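Local structure of sulfoquinovosidase (Escherichia coli, 5OHT) at residues A[149-154]-A[177-182]; A[506-511]-A[538-543]. The protein hydrolyses sulfoquinovosyl diacylglycerides and simple sulfoquinovosides such as sulfoquinovosyl glycerol, releasing sulfoquinovose for sulfoglycolysis as a source of carbon and sulfur. All blocks are in the same frame, centred on the assembly; numbering follows the deposited sequence.

Interaction 1. Residues A[149-154]-A[177-182]; sequences WTSEQG and YYWTFF. With CA (calcium ion), chain C.
Gln153 lays its CB over one face of the Phe181 ring, 3.4 Å from the ring centroid, in a close CH-pi contact. With CG anti to the backbone N (chi1 -178°), the rest of the Gln153 chain passes over the rim beside CE2, and its amide lies almost parallel to the ring. A flat aromatic suits this place, since it offers a broad face to the aliphatic part of the glutamine while its edge meets Glu152, whose OE1 is 3.9 Å from Phe181 CE1 and whose OE2 is hydrogen-bonded to Tyr409 OH. Two hydrogen bonds tie the segments, one backbone to backbone, the other from a hydroxyl: Ser151 N donates to Thr180 O at 3.2 Å, nearly straight at 167°, and Thr150 OG1 donates to Phe181 O at 2.8 Å, from above the carbonyl plane. The Thr180 hydroxyl also bonds Glu134 O and accepts from Phe182 N, an ST turn. Both loops belong to the N-terminal galactose mutarotase-like domain of this family 31 glycosidase, yet they reach the active site: Thr150 touches Glu408, by similarity an active-site residue, and Phe181 lies near Asp472, the probable proton donor. In contrast to the tight Gln153-Phe181 packing, Trp179 is partly exposed, and its indole meets 149-154 without a hydrogen bond, CE3 3.2 Å from Glu152 O. Water 1, a buried bridge, donates to Trp149 O and Ser151 OG and accepts from Thr180 N. A CB on Gly154 would collide with the preceding carbonyl; Gly154 O binds calcium at 2.4 Å, alongside the Gln153 side chain, two waters, Asp472 backbone O and the Asp481 carboxylate.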
loop_
_atom_site.group_PDB
_atom_site.type_symbol
_atom_site.label_atom_id
_atom_site.label_comp_id
_atom_site.label_asym_id
_atom_site.label_seq_id
_atom_site.Cartn_x
_atom_site.Cartn_y
_atom_site.Cartn_z
ATOM N N TRP A 149 -6.610 -6.170 -8.869
ATOM C CA TRP A 149 -7.034 -7.370 -8.161
ATOM C C TRP A 149 -5.956 -7.695 -7.096
ATOM O O TRP A 149 -4.786 -7.901 -7.457
ATOM C CB TRP A 149 -7.150 -8.541 -9.149
ATOM C CG TRP A 149 -7.710 -9.846 -8.559
ATOM C CD1 TRP A 149 -6.953 -10.948 -8.128
ATOM C CD2 TRP A 149 -9.090 -10.235 -8.385
ATOM N NE1 TRP A 149 -7.806 -11.951 -7.680
ATOM C CE2 TRP A 149 -9.099 -11.541 -7.821
ATOM C CE3 TRP A 149 -10.311 -9.615 -8.647
ATOM C CZ2 TRP A 149 -10.299 -12.258 -7.553
ATOM C CZ3 TRP A 149 -11.497 -10.320 -8.365
ATOM C CH2 TRP A 149 -11.469 -11.610 -7.806
ATOM N N THR A 150 -6.327 -7.637 -5.835
ATOM C CA THR A 150 -5.336 -7.855 -4.767
ATOM C C THR A 150 -4.828 -9.303 -4.833
ATOM O O THR A 150 -5.613 -10.254 -5.005
ATOM C CB THR A 150 -5.848 -7.489 -3.349
ATOM O OG1 THR A 150 -4.792 -7.623 -2.375
ATOM C CG2 THR A 150 -7.027 -8.338 -2.898
ATOM N N SER A 151 -3.532 -9.465 -4.728
ATOM C CA SER A 151 -2.927 -10.820 -4.685
ATOM C C SER A 151 -1.559 -10.789 -4.031
ATOM O O SER A 151 -1.058 -9.728 -3.626
ATOM C CB SER A 151 -2.775 -11.400 -6.128
ATOM O OG SER A 151 -1.766 -10.712 -6.901
ATOM N N GLU A 152 -0.895 -11.958 -3.974
ATOM C CA GLU A 152 0.537 -11.965 -3.777
ATOM C C GLU A 152 1.175 -11.006 -4.808
ATOM O O GLU A 152 0.703 -10.899 -5.968
ATOM C CB GLU A 152 1.107 -13.383 -3.910
ATOM C CG GLU A 152 1.020 -14.130 -2.610
ATOM C CD GLU A 152 2.010 -13.636 -1.517
ATOM O OE1 GLU A 152 2.924 -12.805 -1.796
ATOM O OE2 GLU A 152 1.843 -14.100 -0.356
ATOM N N GLN A 153 2.266 -10.386 -4.407
ATOM C CA GLN A 153 2.855 -9.217 -5.178
ATOM C C GLN A 153 3.882 -9.597 -6.220
ATOM O O GLN A 153 4.258 -8.801 -7.089
ATOM C CB GLN A 153 3.387 -8.193 -4.136
ATOM C CG GLN A 153 4.000 -6.883 -4.640
ATOM C CD GLN A 153 5.505 -6.821 -4.537
ATOM O OE1 GLN A 153 6.183 -7.853 -4.321
ATOM N NE2 GLN A 153 6.060 -5.618 -4.703
ATOM N N GLY A 154 4.330 -10.851 -6.152
ATOM C CA GLY A 154 5.286 -11.426 -7.053
ATOM C C GLY A 154 6.724 -11.512 -6.469
ATOM O O GLY A 154 7.146 -10.656 -5.647
ATOM N N TYR A 177 4.401 -6.549 -13.659
ATOM C CA TYR A 177 4.555 -5.139 -13.290
ATOM C C TYR A 177 3.379 -4.543 -12.495
ATOM O O TYR A 177 3.586 -3.622 -11.711
ATOM C CB TYR A 177 4.840 -4.262 -14.548
ATOM C CG TYR A 177 3.626 -4.050 -15.476
ATOM C CD1 TYR A 177 2.701 -3.016 -15.234
ATOM C CD2 TYR A 177 3.454 -4.829 -16.639
ATOM C CE1 TYR A 177 1.608 -2.800 -16.084
ATOM C CE2 TYR A 177 2.318 -4.648 -17.482
ATOM C CZ TYR A 177 1.415 -3.644 -17.203
ATOM O OH TYR A 177 0.304 -3.452 -17.987
ATOM N N TYR A 178 2.184 -5.128 -12.662
ATOM C CA TYR A 178 0.950 -4.620 -12.066
ATOM C C TYR A 178 0.501 -5.396 -10.812
ATOM O O TYR A 178 -0.500 -5.007 -10.181
ATOM C CB TYR A 178 -0.204 -4.615 -13.139
ATOM C CG TYR A 178 -0.527 -5.966 -13.680
ATOM C CD1 TYR A 178 -1.453 -6.801 -13.067
ATOM C CD2 TYR A 178 0.113 -6.426 -14.830
ATOM C CE1 TYR A 178 -1.686 -8.086 -13.547
ATOM C CE2 TYR A 178 -0.097 -7.696 -15.324
ATOM C CZ TYR A 178 -1.023 -8.503 -14.683
ATOM O OH TYR A 178 -1.206 -9.762 -15.144
ATOM N N TRP A 179 1.207 -6.466 -10.450
ATOM C CA TRP A 179 0.806 -7.247 -9.260
ATOM C C TRP A 179 1.080 -6.391 -7.972
ATOM O O TRP A 179 2.093 -5.673 -7.900
ATOM C CB TRP A 179 1.569 -8.574 -9.197
ATOM C CG TRP A 179 1.169 -9.641 -10.210
ATOM C CD1 TRP A 179 0.725 -9.453 -11.487
ATOM C CD2 TRP A 179 1.207 -11.081 -10.001
ATOM N NE1 TRP A 179 0.478 -10.695 -12.082
ATOM C CE2 TRP A 179 0.788 -11.697 -11.196
ATOM C CE3 TRP A 179 1.574 -11.896 -8.917
ATOM C CZ2 TRP A 179 0.721 -13.100 -11.335
ATOM C CZ3 TRP A 179 1.547 -13.302 -9.070
ATOM C CH2 TRP A 179 1.097 -13.874 -10.258
ATOM N N THR A 180 0.170 -6.462 -7.032
ATOM C CA THR A 180 0.234 -5.712 -5.736
ATOM C C THR A 180 -0.740 -6.235 -4.672
ATOM O O THR A 180 -1.852 -6.726 -4.969
ATOM C CB THR A 180 0.024 -4.165 -5.964
ATOM O OG1 THR A 180 0.048 -3.464 -4.740
ATOM C CG2 THR A 180 -1.274 -3.879 -6.748
ATOM N N PHE A 181 -0.316 -6.076 -3.421
ATOM C CA PHE A 181 -1.136 -6.302 -2.260
ATOM C C PHE A 181 -2.270 -5.240 -2.109
ATOM O O PHE A 181 -3.252 -5.498 -1.393
ATOM C CB PHE A 181 -0.322 -6.319 -0.944
ATOM C CG PHE A 181 1.017 -7.011 -0.988
ATOM C CD1 PHE A 181 1.120 -8.391 -0.900
ATOM C CD2 PHE A 181 2.194 -6.269 -1.030
ATOM C CE1 PHE A 181 2.375 -9.017 -0.867
ATOM C CE2 PHE A 181 3.440 -6.883 -1.048
ATOM C CZ PHE A 181 3.520 -8.268 -0.934
ATOM N N PHE A 182 -2.145 -4.070 -2.751
ATOM C CA PHE A 182 -3.067 -2.915 -2.506
ATOM C C PHE A 182 -3.349 -2.153 -3.841
ATOM O O PHE A 182 -2.857 -1.033 -4.030
ATOM C CB PHE A 182 -2.397 -1.982 -1.482
ATOM C CG PHE A 182 -3.255 -0.828 -0.897
ATOM C CD1 PHE A 182 -4.478 -0.439 -1.410
ATOM C CD2 PHE A 182 -2.794 -0.169 0.228
ATOM C CE1 PHE A 182 -5.195 0.593 -0.833
ATOM C CE2 PHE A 182 -3.507 0.865 0.818
ATOM C CZ PHE A 182 -4.719 1.261 0.289
HETATM CA CA CA C . 8.015 -9.299 -3.930
HETATM O O HOH W 1 -2.137 -8.150 -7.926
HETATM O O HOH W 2 6.491 -10.814 -2.924
HETATM O O HOH W 3 9.717 -10.913 -3.099
#

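Interaction 2. Residues A[506-511]-A[538-543]; sequences GGYTTL and EGNRPG. With 9VH ([(3~{S},4~{R},5~{R})-4,5-bis(oxidanyl)piperidin-3-yl]methanesulfonic acid), chain D.
Asn540 turns its CG into the position between its backbone N and carbonyl carbon (chi1 57°), which carries the amide up to the backbone of Thr510, while Tyr508, with CG trans to its N (chi1 179°), brings its hydroxyl end up to Asn540 CB, OH 3.4 Å from it. The carboxamide then pairs with both backbone polar groups of Thr510: Thr510 N donates to Asn540 OD1 at 2.8 Å, on a lone pair though somewhat bent at 137°, and Asn540 ND2 donates to Thr510 O at 3.0 Å. Asparagine suits this place because its short chain offers an acceptor and a donor at once, and ND2 also bonds Phe298 O. Replacing Asn540 by alanine is likely to leave Thr510 N and O without these mates and strip the carboxamide from the far face of the Tyr508 ring. Both segments follow strands of the TIM-barrel domain, among the loops at the C-terminal ends of the barrel strands, where such enzymes carry their active sites. Accordingly, one face of the Tyr508 ring takes C5 of the bound piperidine methanesulfonic acid, 3.8 Å above the plane, while Asn540 OD1 lies over the opposite face; the ring of substrate-binding His537 meets that of Tyr508 as well. Gly539 CA packs 3.5 Å from Tyr508 O; a CB would be tight against that oxygen and Thr510 OG1, and jammed against the preceding carbonyl. Thr510 OG1 donates to Tyr508 O at 2.9 Å and also bonds Asn545. Farther out, Leu511 CD2 rests over a face of the Arg541 guanidinium, 3.7 Å from NH2; NE and NH2 of this arginine bond Phe298 O and Ser297 O.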
loop_
_atom_site.group_PDB
_atom_site.type_symbol
_atom_site.label_atom_id
_atom_site.label_comp_id
_atom_site.label_asym_id
_atom_site.label_seq_id
_atom_site.Cartn_x
_atom_site.Cartn_y
_atom_site.Cartn_z
ATOM N N GLY A 506 16.486 -4.005 4.896
ATOM C CA GLY A 506 17.146 -5.169 4.237
ATOM C C GLY A 506 16.335 -6.091 3.353
ATOM O O GLY A 506 16.888 -7.068 2.824
ATOM N N GLY A 507 15.032 -5.852 3.225
ATOM C CA GLY A 507 14.172 -6.735 2.449
ATOM C C GLY A 507 13.817 -8.026 3.195
ATOM O O GLY A 507 14.287 -8.231 4.321
ATOM N N TYR A 508 13.076 -8.903 2.520
ATOM C CA TYR A 508 12.510 -10.130 3.084
ATOM C C TYR A 508 12.815 -11.443 2.355
ATOM O O TYR A 508 13.377 -12.405 2.958
ATOM C CB TYR A 508 11.003 -9.992 3.199
ATOM C CG TYR A 508 10.342 -11.244 3.770
ATOM C CD1 TYR A 508 10.484 -11.565 5.120
ATOM C CD2 TYR A 508 9.624 -12.135 2.929
ATOM C CE1 TYR A 508 9.933 -12.731 5.613
ATOM C CE2 TYR A 508 9.040 -13.297 3.457
ATOM C CZ TYR A 508 9.230 -13.591 4.779
ATOM O OH TYR A 508 8.648 -14.732 5.292
ATOM N N THR A 509 12.443 -11.511 1.078
ATOM C CA THR A 509 12.362 -12.789 0.341
ATOM C C THR A 509 13.747 -13.370 -0.003
ATOM O O THR A 509 14.512 -12.760 -0.741
ATOM C CB THR A 509 11.534 -12.650 -0.938
ATOM O OG1 THR A 509 10.238 -12.022 -0.652
ATOM C CG2 THR A 509 11.333 -14.096 -1.542
ATOM N N THR A 510 14.017 -14.554 0.539
ATOM C CA THR A 510 15.350 -15.165 0.528
ATOM C C THR A 510 15.143 -16.589 -0.118
ATOM O O THR A 510 14.591 -17.514 0.535
ATOM C CB THR A 510 15.832 -15.299 1.985
ATOM O OG1 THR A 510 15.722 -14.050 2.699
ATOM C CG2 THR A 510 17.282 -15.751 2.049
ATOM N N LEU A 511 15.501 -16.697 -1.380
ATOM C CA LEU A 511 15.213 -17.842 -2.265
ATOM C C LEU A 511 16.236 -17.922 -3.365
ATOM O O LEU A 511 16.841 -16.912 -3.777
ATOM C CB LEU A 511 13.831 -17.684 -2.944
ATOM C CG LEU A 511 12.604 -17.842 -2.128
ATOM C CD1 LEU A 511 11.395 -17.486 -3.021
ATOM C CD2 LEU A 511 12.502 -19.250 -1.502
ATOM N N GLU A 538 14.424 -10.257 9.995
ATOM C CA GLU A 538 15.405 -11.359 9.729
ATOM C C GLU A 538 15.334 -11.989 8.331
ATOM O O GLU A 538 16.373 -12.462 7.794
ATOM C CB GLU A 538 15.242 -12.477 10.800
ATOM C CG GLU A 538 15.662 -12.024 12.200
ATOM C CD GLU A 538 15.651 -13.185 13.256
ATOM O OE1 GLU A 538 15.029 -14.238 12.995
ATOM O OE2 GLU A 538 16.252 -12.985 14.377
ATOM N N GLY A 539 14.150 -11.929 7.686
ATOM C CA GLY A 539 13.873 -12.615 6.439
ATOM C C GLY A 539 13.298 -14.018 6.712
ATOM O O GLY A 539 13.232 -14.447 7.875
ATOM N N ASN A 540 12.913 -14.733 5.639
ATOM C CA ASN A 540 12.284 -16.092 5.776
ATOM C C ASN A 540 13.337 -17.168 6.123
ATOM O O ASN A 540 12.969 -18.204 6.694
ATOM C CB ASN A 540 11.453 -16.502 4.527
ATOM C CG ASN A 540 12.216 -16.494 3.261
ATOM O OD1 ASN A 540 12.649 -15.418 2.786
ATOM N ND2 ASN A 540 12.403 -17.712 2.635
ATOM N N ARG A 541 14.619 -16.889 5.801
ATOM C CA ARG A 541 15.801 -17.807 6.101
ATOM C C ARG A 541 16.853 -17.032 6.845
ATOM O O ARG A 541 17.806 -16.508 6.247
ATOM C CB ARG A 541 16.347 -18.427 4.819
ATOM C CG ARG A 541 15.333 -19.385 4.190
ATOM C CD ARG A 541 15.770 -19.862 2.830
ATOM N NE ARG A 541 14.752 -20.730 2.238
ATOM C CZ ARG A 541 14.833 -21.293 1.023
ATOM N NH1 ARG A 541 15.863 -21.072 0.268
ATOM N NH2 ARG A 541 13.827 -22.051 0.551
ATOM N N PRO A 542 16.648 -16.853 8.146
ATOM C CA PRO A 542 17.474 -15.864 8.885
ATOM C C PRO A 542 19.018 -16.147 8.852
ATOM O O PRO A 542 19.852 -15.202 8.721
ATOM C CB PRO A 542 16.946 -15.969 10.295
ATOM C CG PRO A 542 15.510 -16.432 10.150
ATOM C CD PRO A 542 15.571 -17.396 8.986
ATOM N N GLY A 543 19.362 -17.436 8.869
ATOM C CA GLY A 543 20.773 -17.875 8.770
ATOM C C GLY A 543 21.436 -17.591 7.457
ATOM O O GLY A 543 22.634 -17.591 7.419
HETATM O O1 9VH D . 5.867 -16.720 7.229
HETATM S S1 9VH D . 4.694 -16.127 7.783
HETATM O O2 9VH D . 4.108 -16.636 8.967
HETATM O O3 9VH D . 3.588 -16.158 6.772
HETATM C C1 9VH D . 4.988 -14.400 8.116
HETATM C C2 9VH D . 5.641 -13.572 6.993
HETATM C C3 9VH D . 4.758 -13.449 5.760
HETATM N N1 9VH D . 4.149 -12.140 5.453
HETATM C C4 9VH D . 5.133 -11.048 5.390
HETATM C C5 9VH D . 6.400 -11.280 6.222
HETATM O O4 9VH D . 6.931 -10.052 6.675
HETATM C C6 9VH D . 6.151 -12.188 7.426
HETATM O O5 9VH D . 7.390 -12.342 8.121
#

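How the interactions relate
From the N terminus, interaction 1 comes first: after strand 145-148 the chain passes through helix 162-168 and returns, closing a loop just before strand 183-184. Interaction 2 lies much later, closing the excursion that leaves strand 501-505, includes helix 518-528 and comes back after strand 535-536. The two loops follow in series, neither nested nor crossed. The centres of interactions 1 and 2 are about 20 Å apart. The nearest atoms of interactions 1 and 2 are about 6 Å apart, and the two do not touch. One belongs to the N-terminal domain, the other to the TIM barrel, and Asp472 lies between: its O shares the calcium ion with 149-154, and its side chain lies against Tyr508.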